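Local coordinates for pyruvate formate-lyase 2 (Archaeoglobus fulgidus, PDB 2F3O), which is a glycyl radical enzyme of unknown function, probably a lyase related to pyruvate formate-lyase and glycerol dehydratase, at residues A[85-89]-A[317-322]; A[600-604]-A[676-681]. One frame throughout, in Å; residues are numbered along the deposited sequence.

How the contacts relate
Contact 1 and contact 2 lie far apart, with centres about 37 Å from each other and nearest atoms about 25 Å apart. They share no helix or strand. Contact 1 joins the end of helix 83-87 to the loop before helix 322-325. Contact 2 joins the first turns of helix 597-615 to the end of helix 670-677 and the turn after it. Contact 1 is partly buried: its charged groups lie beside an isoleucine packed on backbone. Contact 2 is buried, and an aspartate there gathers a lysine and a serine. In contact 1 carboxylates grip the start of a helix; in contact 2 side chains hold the turn after one. No other subunit touches either contact.

Contact 1 of 2, residues A[85-89]-A[317-322]; sequences RIINE and AFDSLL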
ATOM      1  N   ARG A  85      20.338  35.443  10.024  1.00 53.57           N
ATOM      2  CA  ARG A  85      21.482  35.375  10.939  1.00 54.15           C
ATOM      3  C   ARG A  85      22.446  36.495  10.597  1.00 54.59           C
ATOM      4  O   ARG A  85      22.899  37.233  11.473  1.00 54.78           O
ATOM      5  CB  ARG A  85      22.231  34.046  10.810  1.00 54.00           C
ATOM      6  CG  ARG A  85      21.618  32.912  11.567  1.00 54.17           C
ATOM      7  CD  ARG A  85      22.629  31.816  11.885  1.00 54.60           C
ATOM      8  NE  ARG A  85      22.389  31.316  13.236  1.00 56.04           N
ATOM      9  CZ  ARG A  85      23.205  31.491  14.275  1.00 56.31           C
ATOM     10  NH1 ARG A  85      24.361  32.116  14.127  1.00 55.00           N
ATOM     11  NH2 ARG A  85      22.869  31.016  15.473  1.00 57.25           N
ATOM     12  N   ILE A  86      22.718  36.625   9.303  1.00 54.90           N
ATOM     13  CA  ILE A  86      23.700  37.565   8.820  1.00 55.39           C
ATOM     14  C   ILE A  86      23.243  39.028   8.799  1.00 56.11           C
ATOM     15  O   ILE A  86      24.090  39.912   8.840  1.00 56.23           O
ATOM     16  CB  ILE A  86      24.279  37.125   7.451  1.00 55.16           C
ATOM     17  CG1 ILE A  86      25.761  37.448   7.384  1.00 54.46           C
ATOM     18  CG2 ILE A  86      23.516  37.731   6.268  1.00 55.13           C
ATOM     19  CD1 ILE A  86      26.319  37.276   6.032  1.00 55.16           C
ATOM     20  N   ILE A  87      21.930  39.291   8.777  1.00 57.06           N
ATOM     21  CA  ILE A  87      21.426  40.683   8.808  1.00 58.05           C
ATOM     22  C   ILE A  87      21.706  41.246  10.186  1.00 59.10           C
ATOM     23  O   ILE A  87      22.113  42.391  10.335  1.00 59.33           O
ATOM     24  CB  ILE A  87      19.905  40.809   8.539  1.00 57.82           C
ATOM     25  CG1 ILE A  87      19.455  39.885   7.413  1.00 58.29           C
ATOM     26  CG2 ILE A  87      19.517  42.229   8.213  1.00 56.27           C
ATOM     27  CD1 ILE A  87      19.979  40.234   6.084  1.00 59.29           C
ATOM     28  N   ASN A  88      21.556  40.394  11.187  1.00 60.50           N
ATOM     29  CA  ASN A  88      21.826  40.743  12.571  1.00 61.98           C
ATOM     30  C   ASN A  88      23.284  41.137  12.889  1.00 62.69           C
ATOM     31  O   ASN A  88      23.616  41.475  14.032  1.00 63.17           O
ATOM     32  CB  ASN A  88      21.401  39.575  13.458  1.00 62.17           C
ATOM     33  CG  ASN A  88      21.032  40.014  14.843  1.00 63.46           C
ATOM     34  OD1 ASN A  88      21.486  39.430  15.830  1.00 64.91           O
ATOM     35  ND2 ASN A  88      20.232  41.080  14.937  1.00 64.61           N
ATOM     36  N   GLU A  89      24.158  41.096  11.886  1.00 63.27           N
ATOM     37  CA  GLU A  89      25.566  41.410  12.076  1.00 63.78           C
ATOM     38  C   GLU A  89      26.124  42.201  10.912  1.00 64.19           C
ATOM     39  O   GLU A  89      27.312  42.069  10.598  1.00 64.47           O
ATOM     40  CB  GLU A  89      26.374  40.123  12.187  1.00 63.66           C
ATOM     41  CG  GLU A  89      26.278  39.420  13.510  1.00 64.20           C
ATOM     42  CD  GLU A  89      27.210  38.245  13.566  1.00 65.03           C
ATOM     43  OE1 GLU A  89      27.318  37.626  14.642  1.00 64.58           O
ATOM     44  OE2 GLU A  89      27.845  37.955  12.529  1.00 65.82           O
ATOM     45  N   ALA A 317      27.099  32.894   3.150  1.00 48.65           N
ATOM     46  CA  ALA A 317      26.585  34.019   3.970  1.00 49.41           C
ATOM     47  C   ALA A 317      26.576  33.688   5.458  1.00 49.90           C
ATOM     48  O   ALA A 317      25.539  33.795   6.120  1.00 49.77           O
ATOM     49  CB  ALA A 317      25.168  34.436   3.528  1.00 49.25           C
ATOM     50  N   PHE A 318      27.733  33.288   5.972  1.00 50.47           N
ATOM     51  CA  PHE A 318      27.837  32.832   7.335  1.00 51.15           C
ATOM     52  C   PHE A 318      28.047  34.006   8.265  1.00 51.89           C
ATOM     53  O   PHE A 318      28.872  34.858   7.997  1.00 52.30           O
ATOM     54  CB  PHE A 318      29.028  31.895   7.473  1.00 50.95           C
ATOM     55  CG  PHE A 318      28.835  30.544   6.829  1.00 50.41           C
ATOM     56  CD1 PHE A 318      27.572  30.017   6.636  1.00 49.55           C
ATOM     57  CD2 PHE A 318      29.933  29.778   6.474  1.00 48.97           C
ATOM     58  CE1 PHE A 318      27.414  28.776   6.065  1.00 49.00           C
ATOM     59  CE2 PHE A 318      29.770  28.542   5.909  1.00 48.73           C
ATOM     60  CZ  PHE A 318      28.517  28.041   5.701  1.00 49.12           C
ATOM     61  N   ASP A 319      27.334  34.032   9.381  1.00 52.79           N
ATOM     62  CA  ASP A 319      27.601  35.015  10.427  1.00 54.02           C
ATOM     63  C   ASP A 319      28.838  34.620  11.250  1.00 54.54           C
ATOM     64  O   ASP A 319      29.510  33.634  10.946  1.00 54.86           O
ATOM     65  CB  ASP A 319      26.417  35.085  11.370  1.00 54.17           C
ATOM     66  CG  ASP A 319      26.178  33.769  12.056  1.00 55.59           C
ATOM     67  OD1 ASP A 319      25.595  32.893  11.392  1.00 56.55           O
ATOM     68  OD2 ASP A 319      26.594  33.591  13.232  1.00 56.41           O
ATOM     69  N   SER A 320      29.081  35.364  12.330  1.00 55.18           N
ATOM     70  CA  SER A 320      30.263  35.204  13.184  1.00 55.67           C
ATOM     71  C   SER A 320      30.371  33.866  13.900  1.00 56.11           C
ATOM     72  O   SER A 320      31.470  33.333  14.038  1.00 56.48           O
ATOM     73  CB  SER A 320      30.315  36.314  14.226  1.00 55.71           C
ATOM     74  OG  SER A 320      29.485  36.000  15.327  1.00 55.87           O
ATOM     75  N   LEU A 321      29.242  33.329  14.360  1.00 56.53           N
ATOM     76  CA  LEU A 321      29.241  32.013  14.988  1.00 56.89           C
ATOM     77  C   LEU A 321      29.389  30.921  13.928  1.00 56.91           C
ATOM     78  O   LEU A 321      30.206  30.018  14.087  1.00 57.10           O
ATOM     79  CB  LEU A 321      27.984  31.803  15.829  1.00 56.99           C
ATOM     80  CG  LEU A 321      27.612  32.990  16.727  1.00 58.36           C
ATOM     81  CD1 LEU A 321      26.210  32.815  17.353  1.00 58.92           C
ATOM     82  CD2 LEU A 321      28.682  33.237  17.806  1.00 58.72           C
ATOM     83  N   LEU A 322      28.645  31.029  12.828  1.00 56.84           N
ATOM     84  CA  LEU A 322      28.753  30.048  11.743  1.00 57.07           C
ATOM     85  C   LEU A 322      30.137  30.004  11.077  1.00 57.38           C
ATOM     86  O   LEU A 322      30.530  28.981  10.500  1.00 57.36           O
ATOM     87  CB  LEU A 322      27.648  30.251  10.698  1.00 56.94           C
ATOM     88  CG  LEU A 322      26.258  29.712  11.062  1.00 56.35           C
ATOM     89  CD1 LEU A 322      25.345  29.881   9.874  1.00 55.89           C
ATOM     90  CD2 LEU A 322      26.278  28.257  11.512  1.00 54.81           C
TER
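Arg85 reaches the carboxylate of Asp319 with one nitrogen, NH1. The salt bridge runs from Arg85 NH1 to Asp319 OD2 at 2.8 Å. The same nitrogen gives a nearly straight hydrogen bond from Arg85 NH1 to Asp319 OD1, 3.1 Å long. Asp319 sits at the edge of the guanidinium, but the two planes are turned 41° apart. The arginine chain bends at chi3 (140°), which brings its end round to the acid. Leu321 CD1 also lies at the guanidinium edge, while Leu322 CD1 packs on Arg85 CD.

Glu89 holds Ser320 with both oxygens. Glu89 OE1 accepts from Ser320 OG at 2.8 Å, on the syn side. Glu89 OE2 takes Ser320 N at 2.9 Å with its syn lone pair. The two acids come close: Glu89 OE1 is 4.3 Å from Asp319 OD2. Arg85 probably offsets part of this repulsion.

Ile86 supplies the apolar side. Ile86 CD1 lies 4.0 Å from Ala317 CB and also rests against the backbone of Ala317. Leu93 and Leu101 cover Ile86 from outside the two segments.

Asp319 CG lies between its own N and carbonyl carbon (chi1 62°). This turns Asp319 OD2 back to the amide of Leu321, 2.9 Å from Leu321 N, with a weaker bond from Leu322 N. Such bonds are characteristic of an aspartate N-cap, here before the turn that leads into helix 322-325, with the end of helix 83-87 supplying Arg85 to the same carboxylate.

Contact 2 of 2, residues A[600-604]-A[676-681]; sequences DKYTK and SASKLS
Asp600 meets Ser676 and Lys679 through its carboxylate. Asp600 OD1 takes Ser676 OG at 2.6 Å on its anti side. It takes Lys679 NZ on its syn side. Asp600 OD2 accepts from the same NZ, also syn, so the ammonium straddles the two oxygens. Lys679 NZ is 3.0 Å from both Asp600 OD1 and Asp600 OD2. The lysine chain, extended beyond CG, crosses the aspartate at about a right angle. Lys679 NZ also forms salt bridges with Asp595 and Asp597.

Lys604 can be followed outward from its backbone. Lys604 CB packs on Leu680 CD2 at 3.9 Å. CG then comes alongside the carbonyl oxygen of Lys679. Lys604 CD lies closer to Lys679 O, at 3.3 Å. CE stays beside it and also approaches Ser681 OG. Lys604 NZ ends in a hydrogen bond to Lys679 O, 3.1 Å long and nearly in line with the carbonyl (165°). The chain is straight until chi4 (147°), where it bends.

Leu680 CD2 lies against the helix backbone, 3.5 Å from Lys604 CA, and touches Thr603 CG2. Tyr592 covers Asp600, Thr603 and Leu680. A water bridges Lys604 O and Ser681 N. The hydroxyl of Ser681 bonds to Glu608, one turn beyond Lys604 on helix 597-615.

Helix 597-615 thus binds the end of helix 670-677 and the type I turn from Ala677 to Leu680, so the pyruvate formate-lyase-like region is joined here to the glycyl radical region. Asp595, Asp597 and Asp600 set several carboxylates round one ammonium. Their field would favour a charged Lys679, and the lysine in turn should ease the repulsion between Asp597 and Asp600.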
ATOM      1  N   ASP A 600      44.002   2.260  19.135  1.00 62.89           N
ATOM      2  CA  ASP A 600      43.048   2.489  18.071  1.00 63.08           C
ATOM      3  C   ASP A 600      41.858   1.498  17.963  1.00 63.36           C
ATOM      4  O   ASP A 600      40.938   1.726  17.180  1.00 63.74           O
ATOM      5  CB  ASP A 600      43.747   2.812  16.736  1.00 62.91           C
ATOM      6  CG  ASP A 600      44.697   1.750  16.279  1.00 62.76           C
ATOM      7  OD1 ASP A 600      45.696   2.109  15.634  1.00 62.05           O
ATOM      8  OD2 ASP A 600      44.443   0.560  16.526  1.00 63.68           O
ATOM      9  N   LYS A 601      41.844   0.445  18.783  1.00 63.35           N
ATOM     10  CA  LYS A 601      40.673  -0.435  18.873  1.00 63.46           C
ATOM     11  C   LYS A 601      39.485   0.269  19.533  1.00 63.25           C
ATOM     12  O   LYS A 601      38.338  -0.060  19.245  1.00 63.48           O
ATOM     13  CB  LYS A 601      40.990  -1.735  19.632  1.00 63.41           C
ATOM     14  CG  LYS A 601      41.179  -1.551  21.161  1.00 64.16           C
ATOM     15  CD  LYS A 601      41.578  -2.825  21.885  1.00 64.15           C
ATOM     16  CE  LYS A 601      41.532  -2.624  23.381  1.00 65.27           C
ATOM     17  NZ  LYS A 601      41.489  -3.946  24.059  1.00 67.47           N
ATOM     18  N   TYR A 602      39.763   1.235  20.404  1.00 63.21           N
ATOM     19  CA  TYR A 602      38.714   1.933  21.138  1.00 63.29           C
ATOM     20  C   TYR A 602      37.995   2.900  20.231  1.00 62.60           C
ATOM     21  O   TYR A 602      36.761   2.976  20.256  1.00 62.97           O
ATOM     22  CB  TYR A 602      39.275   2.687  22.356  1.00 64.24           C
ATOM     23  CG  TYR A 602      39.474   1.797  23.554  1.00 65.37           C
ATOM     24  CD1 TYR A 602      40.751   1.414  23.960  1.00 66.40           C
ATOM     25  CD2 TYR A 602      38.385   1.307  24.256  1.00 65.69           C
ATOM     26  CE1 TYR A 602      40.934   0.587  25.041  1.00 66.64           C
ATOM     27  CE2 TYR A 602      38.556   0.478  25.332  1.00 66.45           C
ATOM     28  CZ  TYR A 602      39.832   0.117  25.720  1.00 66.55           C
ATOM     29  OH  TYR A 602      39.990  -0.721  26.801  1.00 67.28           O
ATOM     30  N   THR A 603      38.775   3.630  19.433  1.00 61.39           N
ATOM     31  CA  THR A 603      38.226   4.556  18.451  1.00 60.08           C
ATOM     32  C   THR A 603      37.316   3.830  17.451  1.00 59.24           C
ATOM     33  O   THR A 603      36.164   4.239  17.271  1.00 59.14           O
ATOM     34  CB  THR A 603      39.337   5.371  17.763  1.00 60.02           C
ATOM     35  OG1 THR A 603      40.011   6.146  18.760  1.00 59.94           O
ATOM     36  CG2 THR A 603      38.755   6.311  16.708  1.00 59.12           C
ATOM     37  N   LYS A 604      37.812   2.728  16.879  1.00 58.00           N
ATOM     38  CA  LYS A 604      37.028   1.851  16.001  1.00 56.93           C
ATOM     39  C   LYS A 604      35.689   1.424  16.599  1.00 57.08           C
ATOM     40  O   LYS A 604      34.635   1.534  15.960  1.00 56.77           O
ATOM     41  CB  LYS A 604      37.850   0.624  15.634  1.00 56.37           C
ATOM     42  CG  LYS A 604      37.036  -0.534  15.110  1.00 54.20           C
ATOM     43  CD  LYS A 604      37.914  -1.667  14.669  1.00 51.16           C
ATOM     44  CE  LYS A 604      37.112  -2.812  14.134  1.00 49.06           C
ATOM     45  NZ  LYS A 604      37.888  -3.454  13.070  1.00 48.45           N
ATOM     46  N   SER A 676      46.254   3.070  11.055  1.00 55.86           N
ATOM     47  CA  SER A 676      45.298   3.341  12.118  1.00 56.21           C
ATOM     48  C   SER A 676      43.903   3.657  11.587  1.00 56.18           C
ATOM     49  O   SER A 676      42.915   3.106  12.081  1.00 56.34           O
ATOM     50  CB  SER A 676      45.767   4.521  12.973  1.00 56.41           C
ATOM     51  OG  SER A 676      46.453   4.096  14.130  1.00 57.10           O
ATOM     52  N   ALA A 677      43.837   4.539  10.584  1.00 55.89           N
ATOM     53  CA  ALA A 677      42.566   4.986   9.998  1.00 55.20           C
ATOM     54  C   ALA A 677      41.867   3.874   9.236  1.00 54.83           C
ATOM     55  O   ALA A 677      40.641   3.827   9.184  1.00 54.90           O
ATOM     56  CB  ALA A 677      42.766   6.209   9.103  1.00 54.84           C
ATOM     57  N   SER A 678      42.643   2.950   8.680  1.00 54.20           N
ATOM     58  CA  SER A 678      42.061   1.876   7.903  1.00 53.82           C
ATOM     59  C   SER A 678      41.643   0.707   8.777  1.00 53.70           C
ATOM     60  O   SER A 678      41.401  -0.381   8.281  1.00 53.81           O
ATOM     61  CB  SER A 678      43.045   1.393   6.853  1.00 53.82           C
ATOM     62  OG  SER A 678      43.917   0.423   7.397  1.00 53.90           O
ATOM     63  N   LYS A 679      41.571   0.917  10.081  1.00 53.54           N
ATOM     64  CA  LYS A 679      41.101  -0.129  10.968  1.00 53.42           C
ATOM     65  C   LYS A 679      39.624   0.083  11.259  1.00 53.50           C
ATOM     66  O   LYS A 679      38.926  -0.845  11.687  1.00 53.77           O
ATOM     67  CB  LYS A 679      41.908  -0.140  12.256  1.00 53.20           C
ATOM     68  CG  LYS A 679      43.252  -0.774  12.084  1.00 53.11           C
ATOM     69  CD  LYS A 679      44.207  -0.212  13.093  1.00 54.02           C
ATOM     70  CE  LYS A 679      45.469  -1.040  13.178  1.00 53.91           C
ATOM     71  NZ  LYS A 679      46.241  -0.564  14.361  1.00 53.51           N
ATOM     72  N   LEU A 680      39.158   1.306  11.009  1.00 53.12           N
ATOM     73  CA  LEU A 680      37.762   1.665  11.202  1.00 52.67           C
ATOM     74  C   LEU A 680      36.836   0.964  10.206  1.00 52.58           C
ATOM     75  O   LEU A 680      37.190   0.762   9.047  1.00 52.66           O
ATOM     76  CB  LEU A 680      37.610   3.169  11.080  1.00 52.59           C
ATOM     77  CG  LEU A 680      38.622   3.963  11.889  1.00 52.23           C
ATOM     78  CD1 LEU A 680      38.442   5.407  11.579  1.00 52.81           C
ATOM     79  CD2 LEU A 680      38.435   3.751  13.358  1.00 52.24           C
ATOM     80  N   SER A 681      35.648   0.595  10.667  1.00 52.35           N
ATOM     81  CA  SER A 681      34.705  -0.150   9.845  1.00 52.17           C
ATOM     82  C   SER A 681      33.937   0.744   8.876  1.00 51.87           C
ATOM     83  O   SER A 681      32.850   1.229   9.189  1.00 51.46           O
ATOM     84  CB  SER A 681      33.734  -0.908  10.741  1.00 52.38           C
ATOM     85  OG  SER A 681      34.429  -1.887  11.491  1.00 52.53           O
TER
HETATM   86  O   HOH W   1      34.764   1.683  13.230  1.00 33.92           O